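Local structure of bromodomain adjacent to zinc finger domain protein 2B (Homo sapiens, 4QF3) at residues M5-Q10 with L21-G26; K14-E19 with G30-C35; D25-G30 with W48-C53. The protein probably reads the histone H3 tail through its PHD zinc finger, as a chromatin-associated regulator of transcription related to TIP5. All coordinates share one frame; numbering follows the deposited sequence. Where two conformers were deposited one is given.

Interaction 1 (M5-Q10 with L21-G26); sequences MKVYCQ and LLLCDG. With ZN (zinc ion), chain C; ZN (zinc ion), chain D.
Val7 lies across from Leu23, with their CA atoms 8.2 Å apart, and Cys9 across from Leu21, where the CA atoms close to 6.8 Å; the irregular segment 5-10 thus follows strand 21-23 in the reverse order without a backbone hydrogen bond between them. Side chains fill the gap. Leu21 is the middle piece: CG stands opposite its own backbone N (chi1 177°), and the two methyls split between neighbouring residues. CD1 rests 3.8 Å from Cys9 CB and as close to Cys9 CA, while CD2 turns to Val7, 3.9 Å from Val7 O, with Val7 CG1 only slightly farther off. That same CG1 meets Leu23 tightly, at 3.4 Å from Leu23 CD2. Leu23 does not aim its CB at the other segment; its CG lies beside the backbone N (chi1 -44°), and this swings CD2 round to Val7 CG1. Val7 runs at a slant to both Leu21 and Leu23. The packing belongs to the cross-brace of a PHD finger, in which the two zinc sites take alternate pairs of ligands along the chain. Cys9 holds one zinc ion together with Cys12, His32 and Cys35. Cys24, just past the strand, holds the other with Cys27, Cys50 and Cys53, its SG 2.3 Å from the metal. Leu21 touches the backbone and CB of the zinc ligand Cys9, and also His32 on the next strand. Leu22 faces away from segment 5-10, against Pro44 and Trp48, and its backbone pairs with Cys31 of strand 30-32.

Interaction 2 (K14-E19 with G30-C35); sequences KGDNEE and GCHTYC. With ZN (zinc ion), chain C.
His32 NE2 donates to Asp16 O at 2.8 Å and 170°, while ND1 of the same ring binds a zinc ion at 2.1 Å. This is the three-cysteine, one-histidine site of the PHD finger, completed by Cys9, Cys12 and Cys35. Both nitrogens are thus engaged, and the ring is fixed against rotation. The carbonyl oxygen lies in the imidazole plane, but NE2 stands above the plane of the Asp16 carbonyl, tilted 39° out of it. The zinc would probably polarise the ring and strengthen its N-H as a donor. Asp16 OD1 also comes to the ring, 3.5 Å from His32 CE1, with the carboxylate turned nearly perpendicular to it.

In the next shell, Tyr34 folds back over His32: its OH sits above the centre of the imidazole, and His32 CB lies 3.6 Å over the centre of the phenol ring. The phenol gets there because CG sits between the backbone N and carbonyl carbon (chi1 53°). Asn17, in a left-handed helical conformation, points its CB toward the same place, and its amide crosses the phenol at a steep angle. Without the phenol, as with an alanine at this position, one face of the zinc-binding imidazole would probably lose its cover and the water beside Asp16 its second partner, letting the carboxylate turn more easily. Farther out, Leu20 packs on Tyr34, and Leu21 of strand 21-23 on His32. The bridging water lies at the edge of the phenol ring, giving a hydrogen to Asp16 OD1 at 2.8 Å and bonding with Tyr34 OH.

Interaction 3 (D25-G30 with W48-C53); sequences DGCDKG and WFCPAC. With ZN (zinc ion), chain D.
Phe49 lays its ring obliquely against the turn at Asp25 and Gly26, bringing CE1 to 3.5 Å from Asp25 CB and 3.6 Å from Gly26 N. Its CG lies beside the backbone N (chi1 -70°), and that torsion leads the ring tip over to the turn although its CB is not aimed there. Asp25 CB is aimed at Phe49, while the carboxylate heads elsewhere: a water donates to Asp25 OD2 and accepts from Trp48 N, running alongside the direct bond from Asp25 N to Trp48 O, 2.8 Å long. The Trp48 indole makes no direct contact as close as that of Phe49; its NE1 side reaches Lys29 O through another water, which lies in the indole plane and takes only a weak bond from NE1.

Beyond Phe49 the cysteines converge on the second zinc of the PHD finger, a four-cysteine site completed by Cys24. Cys27 SG comes from one segment, Cys50 SG and Cys53 SG from the other, each within 2.4 Å of the metal. Cys27 CB rests 3.8 Å from Cys53 SG, and Gly26 CA passes close to the same sulfur; a CB on Gly26 would probably collide with it. Two of the sulfurs also accept backbone N-H groups. Lys29 N points at Cys27 SG, and Cys50, at the N-cap position of the helix, accepts from Cys53 N through its SG (3.5 Å, 161°) in a capping bond; such bonds probably offset part of the thiolate charge. Residues 25-29 lie in the connection between antiparallel strands 21-23 and 30-32, with Gly30 opening the second, and helix 51-57 starts beside this connection, tied to the turn through the shared zinc.

In the fold
The three contacts lie on and beside the two-stranded antiparallel sheet, 21-23 with 30-32, of one small PHD finger. Interactions 1 and 2 have centres about 8 Å apart, both reach this sheet and share the first zinc; interactions 1 and 3 are equally close and share Asp25, Gly26 and the second zinc. Interactions 2 and 3, about 13 Å apart, lie on opposite sides of the chain's centre and overlap only at Gly30. Along the chain the order is 5-10, 14-19, 21-26, 25-30, 30-35, 48-53, so the contacts interleave much as the zinc ligands do. The two zinc ions probably help hold the fold together, including the sheet against which many PHD fingers bind the histone H3 tail.

Interaction 1 (M5-Q10 with L21-G26)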
loop_
_atom_site.group_PDB
_atom_site.type_symbol
_atom_site.label_atom_id
_atom_site.label_comp_id
_atom_site.label_asym_id
_atom_site.label_seq_id
_atom_site.Cartn_x
_atom_site.Cartn_y
_atom_site.Cartn_z
ATOM N N MET A 5 -11.775 -11.063 -0.553
ATOM C CA MET A 5 -10.443 -10.433 -0.554
ATOM C C MET A 5 -10.457 -9.382 0.561
ATOM O O MET A 5 -11.275 -8.451 0.515
ATOM C CB MET A 5 -10.172 -9.743 -1.897
ATOM C CG MET A 5 -10.886 -10.320 -3.125
ATOM S SD MET A 5 -10.156 -11.853 -3.729
ATOM C CE MET A 5 -10.599 -11.810 -5.462
ATOM N N LYS A 6 -9.579 -9.535 1.559
ATOM C CA LYS A 6 -9.315 -8.438 2.528
ATOM C C LYS A 6 -7.837 -8.081 2.442
ATOM O O LYS A 6 -6.981 -8.966 2.366
ATOM C CB LYS A 6 -9.711 -8.754 3.974
ATOM C CG LYS A 6 -9.544 -7.540 4.916
ATOM C CD LYS A 6 -10.519 -7.582 6.083
ATOM C CE LYS A 6 -10.041 -6.795 7.297
ATOM N NZ LYS A 6 -10.020 -5.327 7.069
ATOM N N VAL A 7 -7.580 -6.775 2.367
ATOM C CA VAL A 7 -6.227 -6.274 2.233
ATOM C C VAL A 7 -5.612 -6.030 3.571
ATOM O O VAL A 7 -6.225 -5.492 4.503
ATOM C CB VAL A 7 -6.175 -4.975 1.405
ATOM C CG1 VAL A 7 -4.760 -4.388 1.408
ATOM C CG2 VAL A 7 -6.609 -5.285 -0.023
ATOM N N TYR A 8 -4.389 -6.536 3.706
ATOM C CA TYR A 8 -3.631 -6.332 4.935
ATOM C C TYR A 8 -2.316 -5.645 4.530
ATOM O O TYR A 8 -1.827 -5.823 3.417
ATOM C CB TYR A 8 -3.421 -7.657 5.725
ATOM C CG TYR A 8 -4.694 -8.357 6.307
ATOM C CD1 TYR A 8 -5.061 -8.214 7.642
ATOM C CD2 TYR A 8 -5.476 -9.185 5.518
ATOM C CE1 TYR A 8 -6.190 -8.820 8.141
ATOM C CE2 TYR A 8 -6.586 -9.819 6.028
ATOM C CZ TYR A 8 -6.941 -9.616 7.332
ATOM O OH TYR A 8 -8.075 -10.288 7.780
ATOM N N CYS A 9 -1.751 -4.887 5.438
ATOM C CA CYS A 9 -0.441 -4.243 5.175
ATOM C C CYS A 9 0.685 -5.294 5.061
ATOM O O CYS A 9 0.786 -6.219 5.891
ATOM C CB CYS A 9 -0.125 -3.361 6.357
ATOM S SG CYS A 9 1.511 -2.583 6.318
ATOM N N GLN A 10 1.522 -5.201 4.020
ATOM C CA GLN A 10 2.630 -6.165 3.833
ATOM C C GLN A 10 3.592 -6.194 4.993
ATOM O O GLN A 10 4.203 -7.243 5.267
ATOM C CB GLN A 10 3.414 -5.799 2.584
ATOM C CG GLN A 10 2.634 -5.951 1.318
ATOM C CD GLN A 10 2.554 -7.413 0.916
ATOM O OE1 GLN A 10 1.514 -8.069 1.089
ATOM N NE2 GLN A 10 3.669 -7.949 0.423
ATOM N N LEU A 21 -3.797 2.983 4.593
ATOM C CA LEU A 21 -3.365 1.732 4.028
ATOM C C LEU A 21 -3.395 1.871 2.504
ATOM O O LEU A 21 -4.436 1.739 1.827
ATOM C CB LEU A 21 -4.248 0.596 4.573
ATOM C CG LEU A 21 -3.993 -0.790 4.029
ATOM C CD1 LEU A 21 -2.588 -1.212 4.346
ATOM C CD2 LEU A 21 -4.987 -1.766 4.670
ATOM N N LEU A 22 -2.225 2.175 1.978
ATOM C CA LEU A 22 -2.043 2.408 0.525
ATOM C C LEU A 22 -2.110 1.152 -0.326
ATOM O O LEU A 22 -1.336 0.214 -0.069
ATOM C CB LEU A 22 -0.720 3.155 0.286
ATOM C CG LEU A 22 -0.487 4.404 1.120
ATOM C CD1 LEU A 22 0.793 5.009 0.606
ATOM C CD2 LEU A 22 -1.647 5.404 1.114
ATOM N N LEU A 23 -3.019 1.141 -1.293
ATOM C CA LEU A 23 -3.267 -0.034 -2.106
ATOM C C LEU A 23 -2.699 0.244 -3.459
ATOM O O LEU A 23 -3.063 1.254 -4.122
ATOM C CB LEU A 23 -4.770 -0.335 -2.212
ATOM C CG LEU A 23 -5.556 -0.220 -0.905
ATOM C CD1 LEU A 23 -7.064 -0.358 -1.126
ATOM C CD2 LEU A 23 -5.034 -1.247 0.091
ATOM N N CYS A 24 -1.832 -0.655 -3.897
ATOM C CA CYS A 24 -1.096 -0.493 -5.142
ATOM C C CYS A 24 -1.982 -0.813 -6.342
ATOM O O CYS A 24 -2.543 -1.900 -6.406
ATOM C CB CYS A 24 0.167 -1.337 -5.218
ATOM S SG CYS A 24 1.103 -1.083 -6.765
ATOM N N ASP A 25 -2.032 0.116 -7.293
ATOM C CA ASP A 25 -2.865 -0.092 -8.490
ATOM C C ASP A 25 -2.239 -1.130 -9.394
ATOM O O ASP A 25 -2.937 -1.742 -10.223
ATOM C CB ASP A 25 -3.012 1.202 -9.270
ATOM C CG ASP A 25 -4.344 1.821 -9.085
ATOM O OD1 ASP A 25 -5.228 1.545 -9.921
ATOM O OD2 ASP A 25 -4.503 2.554 -8.097
ATOM N N GLY A 26 -0.927 -1.311 -9.265
ATOM C CA GLY A 26 -0.191 -2.286 -10.062
ATOM C C GLY A 26 -0.408 -3.717 -9.649
ATOM O O GLY A 26 -0.840 -4.549 -10.461
HETATM ZN ZN ZN C . 1.180 -1.609 8.427
HETATM ZN ZN ZN D . 2.755 -2.716 -6.530
#

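Interaction 2 (K14-E19 with G30-C35)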
loop_
_atom_site.group_PDB
_atom_site.type_symbol
_atom_site.label_atom_id
_atom_site.label_comp_id
_atom_site.label_asym_id
_atom_site.label_seq_id
_atom_site.Cartn_x
_atom_site.Cartn_y
_atom_site.Cartn_z
ATOM N N LYS A 14 -1.709 -5.999 9.389
ATOM C CA LYS A 14 -3.014 -5.530 9.856
ATOM C C LYS A 14 -3.777 -4.790 8.761
ATOM O O LYS A 14 -3.179 -4.166 7.886
ATOM C CB LYS A 14 -2.862 -4.671 11.093
ATOM C CG LYS A 14 -1.984 -5.315 12.156
ATOM C CD LYS A 14 -1.852 -4.461 13.409
ATOM C CE LYS A 14 -2.867 -4.839 14.475
ATOM N NZ LYS A 14 -2.378 -4.456 15.827
ATOM N N GLY A 15 -5.104 -4.793 8.843
ATOM C CA GLY A 15 -5.962 -4.104 7.859
ATOM C C GLY A 15 -6.721 -2.905 8.402
ATOM O O GLY A 15 -7.700 -2.430 7.803
ATOM N N ASP A 16 -6.243 -2.369 9.509
ATOM C CA ASP A 16 -6.814 -1.164 10.085
ATOM C C ASP A 16 -6.340 0.119 9.384
ATOM O O ASP A 16 -5.498 0.066 8.472
ATOM C CB ASP A 16 -6.509 -1.106 11.605
ATOM C CG ASP A 16 -5.012 -1.023 11.937
ATOM O OD1 ASP A 16 -4.131 -1.253 11.080
ATOM O OD2 ASP A 16 -4.683 -0.743 13.101
ATOM N N ASN A 17 -6.810 1.280 9.843
ATOM C CA ASN A 17 -6.342 2.558 9.332
ATOM C C ASN A 17 -6.432 2.586 7.819
ATOM O O ASN A 17 -5.451 2.891 7.121
ATOM C CB ASN A 17 -4.899 2.847 9.750
ATOM C CG ASN A 17 -4.790 3.615 11.050
ATOM O OD1 ASN A 17 -3.987 3.262 11.926
ATOM N ND2 ASN A 17 -5.571 4.674 11.182
ATOM N N GLU A 18 -7.611 2.304 7.294
ATOM C CA GLU A 18 -7.784 2.149 5.873
ATOM C C GLU A 18 -7.393 3.363 5.043
ATOM O O GLU A 18 -6.850 3.190 3.962
ATOM C CB GLU A 18 -9.218 1.673 5.580
ATOM C CG GLU A 18 -9.385 0.189 5.899
ATOM C CD GLU A 18 -10.684 -0.144 6.604
ATOM O OE1 GLU A 18 -11.758 0.210 6.071
ATOM O OE2 GLU A 18 -10.623 -0.774 7.685
ATOM N N GLU A 19 -7.603 4.578 5.551
ATOM C CA GLU A 19 -7.240 5.797 4.809
ATOM C C GLU A 19 -5.729 5.865 4.571
ATOM O O GLU A 19 -5.252 6.448 3.586
ATOM C CB GLU A 19 -7.696 7.046 5.580
ATOM C CG GLU A 19 -7.219 8.366 4.987
ATOM C CD GLU A 19 -8.090 9.543 5.427
ATOM O OE1 GLU A 19 -9.252 9.566 4.975
ATOM O OE2 GLU A 19 -7.614 10.386 6.212
ATOM N N GLY A 30 -0.851 -3.981 -0.263
ATOM C CA GLY A 30 -1.088 -2.858 0.650
ATOM C C GLY A 30 0.056 -2.585 1.585
ATOM O O GLY A 30 0.837 -3.453 1.944
ATOM N N CYS A 31 0.217 -1.305 1.952
ATOM C CA CYS A 31 1.172 -0.958 2.966
ATOM C C CYS A 31 0.790 0.366 3.590
ATOM O O CYS A 31 0.515 1.342 2.875
ATOM C CB CYS A 31 2.574 -0.888 2.377
ATOM S SG CYS A 31 3.936 -0.767 3.567
ATOM N N HIS A 32 0.802 0.443 4.913
ATOM C CA HIS A 32 0.500 1.736 5.562
ATOM C C HIS A 32 1.579 2.782 5.339
ATOM O O HIS A 32 2.753 2.458 5.289
ATOM C CB HIS A 32 0.432 1.559 7.075
ATOM C CG HIS A 32 -0.752 0.747 7.541
ATOM N ND1 HIS A 32 -0.628 -0.499 8.124
ATOM C CD2 HIS A 32 -2.080 1.018 7.492
ATOM C CE1 HIS A 32 -1.835 -0.938 8.461
ATOM N NE2 HIS A 32 -2.731 -0.038 8.084
ATOM N N THR A 33 1.144 4.034 5.238
ATOM C CA THR A 33 2.082 5.125 5.124
ATOM C C THR A 33 3.190 5.007 6.193
ATOM O O THR A 33 4.404 5.167 5.914
ATOM C CB THR A 33 1.297 6.436 5.324
ATOM O OG1 THR A 33 0.510 6.337 6.518
ATOM C CG2 THR A 33 0.446 6.812 4.139
ATOM N N TYR A 34 2.808 4.702 7.444
ATOM C CA TYR A 34 3.709 4.721 8.587
ATOM C C TYR A 34 4.490 3.439 8.775
ATOM O O TYR A 34 5.335 3.346 9.656
ATOM C CB TYR A 34 2.905 5.047 9.862
ATOM C CG TYR A 34 1.691 4.148 10.080
ATOM C CD1 TYR A 34 1.830 2.835 10.542
ATOM C CD2 TYR A 34 0.428 4.590 9.802
ATOM C CE1 TYR A 34 0.731 2.034 10.742
ATOM C CE2 TYR A 34 -0.684 3.807 10.028
ATOM C CZ TYR A 34 -0.515 2.505 10.484
ATOM O OH TYR A 34 -1.663 1.713 10.654
ATOM N N CYS A 35 4.190 2.447 7.932
ATOM C CA CYS A 35 4.908 1.162 7.898
ATOM C C CYS A 35 5.982 1.144 6.816
ATOM O O CYS A 35 6.924 0.364 6.925
ATOM C CB CYS A 35 3.974 -0.046 7.685
ATOM S SG CYS A 35 2.947 -0.358 9.140
HETATM ZN ZN ZN C . 1.180 -1.609 8.427
HETATM O O HOH W 1 -1.400 -0.871 11.720
#

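Interaction 3 (D25-G30 with W48-C53)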
loop_
_atom_site.group_PDB
_atom_site.type_symbol
_atom_site.label_atom_id
_atom_site.label_comp_id
_atom_site.label_asym_id
_atom_site.label_seq_id
_atom_site.Cartn_x
_atom_site.Cartn_y
_atom_site.Cartn_z
ATOM N N ASP A 25 -2.032 0.116 -7.293
ATOM C CA ASP A 25 -2.865 -0.092 -8.490
ATOM C C ASP A 25 -2.239 -1.130 -9.394
ATOM O O ASP A 25 -2.937 -1.742 -10.223
ATOM C CB ASP A 25 -3.012 1.202 -9.270
ATOM C CG ASP A 25 -4.344 1.821 -9.085
ATOM O OD1 ASP A 25 -5.228 1.545 -9.921
ATOM O OD2 ASP A 25 -4.503 2.554 -8.097
ATOM N N GLY A 26 -0.927 -1.311 -9.265
ATOM C CA GLY A 26 -0.191 -2.286 -10.062
ATOM C C GLY A 26 -0.408 -3.717 -9.649
ATOM O O GLY A 26 -0.840 -4.549 -10.461
ATOM N N CYS A 27 -0.097 -4.009 -8.391
ATOM C CA CYS A 27 -0.062 -5.365 -7.854
ATOM C C CYS A 27 -1.082 -5.688 -6.773
ATOM O O CYS A 27 -1.120 -6.834 -6.284
ATOM C CB CYS A 27 1.311 -5.663 -7.263
ATOM S SG CYS A 27 1.720 -4.673 -5.786
ATOM N N ASP A 28 -1.891 -4.705 -6.398
ATOM C CA ASP A 28 -2.933 -4.838 -5.378
ATOM C C ASP A 28 -2.440 -5.183 -3.969
ATOM O O ASP A 28 -3.256 -5.597 -3.135
ATOM C CB ASP A 28 -4.002 -5.866 -5.816
ATOM C CG ASP A 28 -4.582 -5.563 -7.180
ATOM O OD1 ASP A 28 -4.928 -4.385 -7.443
ATOM O OD2 ASP A 28 -4.709 -6.509 -7.985
ATOM N N LYS A 29 -1.145 -4.993 -3.680
ATOM C CA LYS A 29 -0.647 -5.216 -2.329
ATOM C C LYS A 29 -0.805 -3.888 -1.580
ATOM O O LYS A 29 -0.903 -2.848 -2.203
ATOM C CB LYS A 29 0.777 -5.619 -2.348
ATOM C CG LYS A 29 0.972 -7.031 -2.905
ATOM C CD LYS A 29 2.425 -7.417 -2.901
ATOM C CE LYS A 29 2.551 -8.874 -3.343
ATOM N NZ LYS A 29 3.936 -9.210 -3.768
ATOM N N GLY A 30 -0.851 -3.981 -0.263
ATOM C CA GLY A 30 -1.088 -2.858 0.650
ATOM C C GLY A 30 0.056 -2.585 1.585
ATOM O O GLY A 30 0.837 -3.453 1.944
ATOM N N TRP A 48 -2.062 5.000 -6.185
ATOM C CA TRP A 48 -0.751 4.632 -5.617
ATOM C C TRP A 48 -0.092 3.487 -6.404
ATOM O O TRP A 48 -0.785 2.577 -6.805
ATOM C CB TRP A 48 -0.972 4.216 -4.177
ATOM C CG TRP A 48 0.264 3.797 -3.490
ATOM C CD1 TRP A 48 0.537 2.544 -3.022
ATOM C CD2 TRP A 48 1.405 4.596 -3.211
ATOM N NE1 TRP A 48 1.772 2.525 -2.453
ATOM C CE2 TRP A 48 2.338 3.766 -2.556
ATOM C CE3 TRP A 48 1.742 5.912 -3.456
ATOM C CZ2 TRP A 48 3.562 4.221 -2.116
ATOM C CZ3 TRP A 48 2.958 6.378 -2.987
ATOM C CH2 TRP A 48 3.881 5.515 -2.381
ATOM N N PHE A 49 1.213 3.612 -6.667
ATOM C CA PHE A 49 2.032 2.501 -7.168
ATOM C C PHE A 49 3.164 2.309 -6.189
ATOM O O PHE A 49 3.880 3.297 -5.824
ATOM C CB PHE A 49 2.540 2.851 -8.574
ATOM C CG PHE A 49 1.443 2.853 -9.602
ATOM C CD1 PHE A 49 1.021 1.655 -10.160
ATOM C CD2 PHE A 49 0.803 4.046 -9.953
ATOM C CE1 PHE A 49 -0.039 1.643 -11.068
ATOM C CE2 PHE A 49 -0.251 4.030 -10.863
ATOM C CZ PHE A 49 -0.653 2.841 -11.413
ATOM N N CYS A 50 3.319 1.059 -5.769
ATOM C CA CYS A 50 4.223 0.737 -4.663
ATOM C C CYS A 50 5.666 0.754 -5.160
ATOM O O CYS A 50 5.968 0.745 -6.349
ATOM C CB CYS A 50 3.909 -0.616 -4.024
ATOM S SG CYS A 50 4.432 -2.018 -5.023
ATOM N N PRO A 51 6.617 0.794 -4.218
ATOM C CA PRO A 51 7.981 0.950 -4.666
ATOM C C PRO A 51 8.486 -0.240 -5.515
ATOM O O PRO A 51 9.349 -0.078 -6.356
ATOM C CB PRO A 51 8.750 1.064 -3.324
ATOM C CG PRO A 51 7.769 1.583 -2.358
ATOM C CD PRO A 51 6.469 0.953 -2.760
ATOM N N ALA A 52 7.961 -1.429 -5.247
ATOM C CA ALA A 52 8.393 -2.615 -6.021
ATOM C C ALA A 52 7.940 -2.466 -7.465
ATOM O O ALA A 52 8.699 -2.714 -8.397
ATOM C CB ALA A 52 7.840 -3.889 -5.415
ATOM N N CYS A 53 6.700 -1.996 -7.644
ATOM C CA CYS A 53 6.191 -1.791 -9.006
ATOM C C CYS A 53 6.898 -0.682 -9.748
ATOM O O CYS A 53 7.224 -0.837 -10.890
ATOM C CB CYS A 53 4.692 -1.553 -8.996
ATOM S SG CYS A 53 3.688 -3.032 -8.653
HETATM ZN ZN ZN D . 2.755 -2.716 -6.530
HETATM O O HOH W 2 -4.450 3.293 -5.510
HETATM O O HOH W 3 0.972 -0.659 -1.703
#